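Local coordinates for type III chaperone protein ShcA (Pseudomonas syringae pv. tomato, PDB 4G6T), which probably acts as a type III secretion chaperone, binding a partner effector protein in the bacterial cytoplasm before its export, at residues G74-N77 / P78-A82; Q99-R103 / E104-V108. All blocks are in the same frame, centred on the assembly; numbering follows the deposited sequence.

Contact 1 (G74-N77 / P78-A82)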
# COMPACT_ATOMS: atom_id res chain seq x y z
N GLY A 74 -1.58 -10.00 -18.51
CA GLY A 74 -1.02 -9.56 -17.23
C GLY A 74 -1.82 -9.96 -16.02
O GLY A 74 -1.19 -10.29 -14.99
N ALA A 75 -3.16 -9.92 -16.14
CA ALA A 75 -4.06 -10.24 -15.04
C ALA A 75 -3.87 -11.68 -14.57
O ALA A 75 -4.32 -11.98 -13.45
CB ALA A 75 -5.50 -9.96 -15.36
N LEU A 76 -3.30 -12.55 -15.41
CA LEU A 76 -3.06 -13.93 -14.99
C LEU A 76 -1.82 -14.11 -14.20
O LEU A 76 -1.49 -15.19 -13.72
CB LEU A 76 -3.05 -14.88 -16.23
CG LEU A 76 -3.67 -16.28 -16.09
CD1 LEU A 76 -5.08 -16.31 -15.55
CD2 LEU A 76 -3.57 -16.93 -17.49
N ASN A 77 -0.96 -13.08 -14.08
CA ASN A 77 0.28 -13.25 -13.39
C ASN A 77 0.27 -13.93 -12.00
O ASN A 77 1.15 -14.73 -11.73
CB ASN A 77 0.97 -11.85 -13.29
CG ASN A 77 2.44 -11.93 -12.98
OD1 ASN A 77 3.30 -12.53 -13.64
ND2 ASN A 77 2.80 -11.30 -11.81
N PRO A 78 -0.71 -13.60 -11.16
CA PRO A 78 -0.78 -14.31 -9.85
C PRO A 78 -0.86 -15.81 -10.00
O PRO A 78 -0.30 -16.51 -9.19
CB PRO A 78 -1.98 -13.71 -9.21
CG PRO A 78 -2.12 -12.31 -9.86
CD PRO A 78 -1.72 -12.57 -11.28
N LEU A 79 -1.63 -16.26 -10.97
CA LEU A 79 -1.65 -17.73 -11.21
C LEU A 79 -0.32 -18.25 -11.61
O LEU A 79 0.11 -19.30 -11.09
CB LEU A 79 -2.73 -18.06 -12.28
CG LEU A 79 -2.76 -19.51 -12.81
CD1 LEU A 79 -3.09 -20.40 -11.63
CD2 LEU A 79 -3.78 -19.64 -13.96
N LEU A 80 0.38 -17.59 -12.51
CA LEU A 80 1.59 -18.08 -13.11
C LEU A 80 2.75 -18.18 -12.14
O LEU A 80 3.52 -19.11 -12.17
CB LEU A 80 1.99 -17.25 -14.31
CG LEU A 80 0.88 -17.03 -15.37
CD1 LEU A 80 1.46 -16.35 -16.59
CD2 LEU A 80 0.10 -18.28 -15.77
N ASN A 81 2.84 -17.23 -11.19
CA ASN A 81 4.01 -17.20 -10.31
C ASN A 81 3.80 -16.58 -8.91
O ASN A 81 4.80 -16.24 -8.24
CB ASN A 81 5.13 -16.47 -11.04
CG ASN A 81 4.68 -15.12 -11.50
OD1 ASN A 81 4.18 -14.34 -10.71
ND2 ASN A 81 4.64 -14.90 -12.78
N ALA A 82 2.55 -16.34 -8.52
CA ALA A 82 2.18 -15.80 -7.21
C ALA A 82 2.63 -14.35 -7.06
O ALA A 82 2.59 -13.82 -5.96
CB ALA A 82 2.77 -16.63 -6.07
O HOH W 1 5.71 -11.52 -10.94

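Contact 2 (Q99-R103 / E104-V108)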
# COMPACT_ATOMS: atom_id res chain seq x y z
N GLN A 99 -0.95 -6.96 -4.60
CA GLN A 99 -0.40 -8.22 -4.06
C GLN A 99 -1.04 -8.40 -2.71
O GLN A 99 -1.26 -7.42 -1.99
CB GLN A 99 1.09 -8.19 -3.97
CG GLN A 99 1.78 -9.40 -3.33
CD GLN A 99 1.50 -10.71 -4.05
OE1 GLN A 99 0.36 -11.14 -4.17
NE2 GLN A 99 2.52 -11.23 -4.64
N SER A 100 -1.39 -9.61 -2.34
CA SER A 100 -1.92 -9.90 -1.02
C SER A 100 -0.95 -10.77 -0.30
O SER A 100 -0.35 -11.69 -0.86
CB SER A 100 -3.27 -10.60 -1.09
OG SER A 100 -3.70 -10.98 0.20
N ILE A 101 -0.76 -10.51 0.99
CA ILE A 101 0.12 -11.33 1.85
C ILE A 101 -0.75 -11.81 3.04
O ILE A 101 -1.27 -11.01 3.83
CB ILE A 101 1.36 -10.59 2.38
CG1 ILE A 101 2.15 -9.84 1.29
CG2 ILE A 101 2.22 -11.60 3.14
CD1 ILE A 101 3.22 -8.90 1.84
N PRO A 102 -0.96 -13.13 3.17
CA PRO A 102 -1.72 -13.58 4.34
C PRO A 102 -0.96 -13.26 5.62
O PRO A 102 0.27 -13.27 5.64
CB PRO A 102 -1.81 -15.08 4.15
CG PRO A 102 -1.37 -15.36 2.79
CD PRO A 102 -0.50 -14.24 2.29
N ARG A 103 -1.75 -13.00 6.67
CA ARG A 103 -1.17 -12.62 7.98
C ARG A 103 -0.10 -13.61 8.41
O ARG A 103 0.98 -13.19 8.89
CB ARG A 103 -2.27 -12.47 9.04
CG ARG A 103 -1.78 -12.06 10.46
CD ARG A 103 -2.56 -12.80 11.60
NE ARG A 103 -3.83 -12.17 11.94
CZ ARG A 103 -4.10 -11.48 13.06
NH1 ARG A 103 -3.20 -11.33 14.05
NH2 ARG A 103 -5.32 -10.96 13.22
N GLU A 104 -0.37 -14.91 8.25
CA GLU A 104 0.59 -16.01 8.53
C GLU A 104 1.95 -15.89 7.88
O GLU A 104 2.92 -16.49 8.31
CB GLU A 104 -0.02 -17.36 8.05
CG GLU A 104 -1.31 -17.84 8.74
CD GLU A 104 -2.65 -17.24 8.22
OE1 GLU A 104 -2.69 -16.30 7.37
OE2 GLU A 104 -3.72 -17.71 8.72
N LYS A 105 2.04 -15.21 6.73
CA LYS A 105 3.27 -15.09 6.00
C LYS A 105 3.96 -13.73 6.14
O LYS A 105 5.03 -13.53 5.58
CB LYS A 105 2.99 -15.32 4.51
CG LYS A 105 2.70 -16.78 4.19
CD LYS A 105 2.01 -17.01 2.84
CE LYS A 105 1.31 -18.37 2.76
NZ LYS A 105 0.45 -18.78 3.94
N LEU A 106 3.39 -12.82 6.91
CA LEU A 106 3.95 -11.49 7.01
C LEU A 106 5.20 -11.48 7.84
O LEU A 106 5.33 -12.19 8.88
CB LEU A 106 2.97 -10.51 7.63
CG LEU A 106 1.78 -10.05 6.82
CD1 LEU A 106 0.70 -9.34 7.64
CD2 LEU A 106 2.38 -9.13 5.74
N SER A 107 6.14 -10.71 7.38
CA SER A 107 7.38 -10.40 8.07
C SER A 107 7.97 -9.20 7.43
O SER A 107 7.56 -8.82 6.33
CB SER A 107 8.41 -11.54 7.95
OG SER A 107 8.97 -11.67 6.60
N VAL A 108 8.94 -8.57 8.06
CA VAL A 108 9.52 -7.38 7.48
C VAL A 108 10.24 -7.71 6.16
O VAL A 108 9.97 -7.01 5.14
CB VAL A 108 10.42 -6.61 8.50
CG1 VAL A 108 11.19 -5.53 7.80
CG2 VAL A 108 9.52 -5.99 9.56
O HOH W 2 3.57 -13.62 10.23

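Contact 1 (G74-N77 / P78-A82)
Leu80 N donates to Leu76 O (3.3 Å) and Asn81 N to Asn77 O (3.1 Å), two i-to-i+4 backbone bonds that fasten the short helix 77-81 to the turn before it. Asn77 ends a type I turn that begins at Gly74 and also starts the helix. Pro78 suits the first turn, where its lack of an N-H costs nothing, and its CD packs 3.4 Å from Ala75 O. The side chains divide by character. Leu76 and Leu79 run alongside each other, pointing the same way, with Leu76 CD1 3.9 Å from Leu79 CD2; Leu80 approaches Leu76 more loosely, its CD2 4.3 Å from Leu76 CD2. The polar pair is Asn77 and Asn81, one helical turn apart. Chi1 of -162° sets the Asn77 amide opposite its backbone N and beside its carbonyl carbon; Asn81 ND2 gives its OD1 a 2.9 Å bond that is almost straight (175°). The acceptor lies close to the amide plane of Asn81, but the donor sits above the carbonyl plane of Asn77 rather than on a lone pair, and the two amide planes stand 64° apart. A water completes the ring: it accepts from Asn77 ND2 at 3.0 Å and donates to Asn81 OD1 at 3.2 Å. These same two atoms also bond Pro84 O and Gly83 N, respectively, in the chain just beyond. Asparagine fits both positions because each amide offers a donor and an acceptor at once. The paired amides thus fix each other's rotation and tie this short surface helix to the turn that leaves it, without using any charge.

Contact 2 (Q99-R103 / E104-V108)
The flat carboxylate of Glu104 meets the puckered ring of Pro102 at its edge, OE1 lying 3.6 Å from Pro102 CB, a packing contact rather than a bond, while the aliphatic chain of Lys105 comes obliquely over one face, its CD 3.8 Å from Pro102 CG. On the inner side, Ile101 CG2 reaches Leu106 CD2 at 3.6 Å; with CG1 beside the backbone N (chi1 -49°), CG2 is the branch left to meet Leu106 most closely. These branched chains suit their place because Ile101 also packs on Leu56, and Leu106 on Leu54 and Leu12. Two i-to-i+3 bonds close the bend, Lys105 N to Pro102 O (2.8 Å) and Leu106 N to Arg103 O (3.1 Å). Water 2 donates to Arg103 O and to Leu106 O, giving the former a second grip. The Arg103 guanidinium turns from the bend to bond Ser5 O through NH1. Past the bend, Ser107 is the N-cap, its OG accepting from Thr110 N. A strand end, a 3-10 turn and a serine-capped helix follow in order, the link between strand 95-102 and helix 108-127 of this CesT-family chaperone fold.

Overall arrangement
Contact 1 closes before contact 2 opens along the chain, and their centres lie about 17 Å apart. They nevertheless meet directly: Ala82 O, at the exit of the short helix, and Gln99 NE2, on strand 95-102, are 2.9 Å apart, a probable hydrogen bond. Gln99 NE2 also bonds Glu114 OE1, so this one amide joins the end of 78-82, the strand and helix 108-127. Between the two contacts the chain forms strand 85-88, which pairs antiparallel with strand 95-102 at one end of the sheet. Neither contact touches the other protein chain of the assembly; contact 1 turns the chain from helix 68-74 into helix 77-81, and contact 2 carries it from strand to helix.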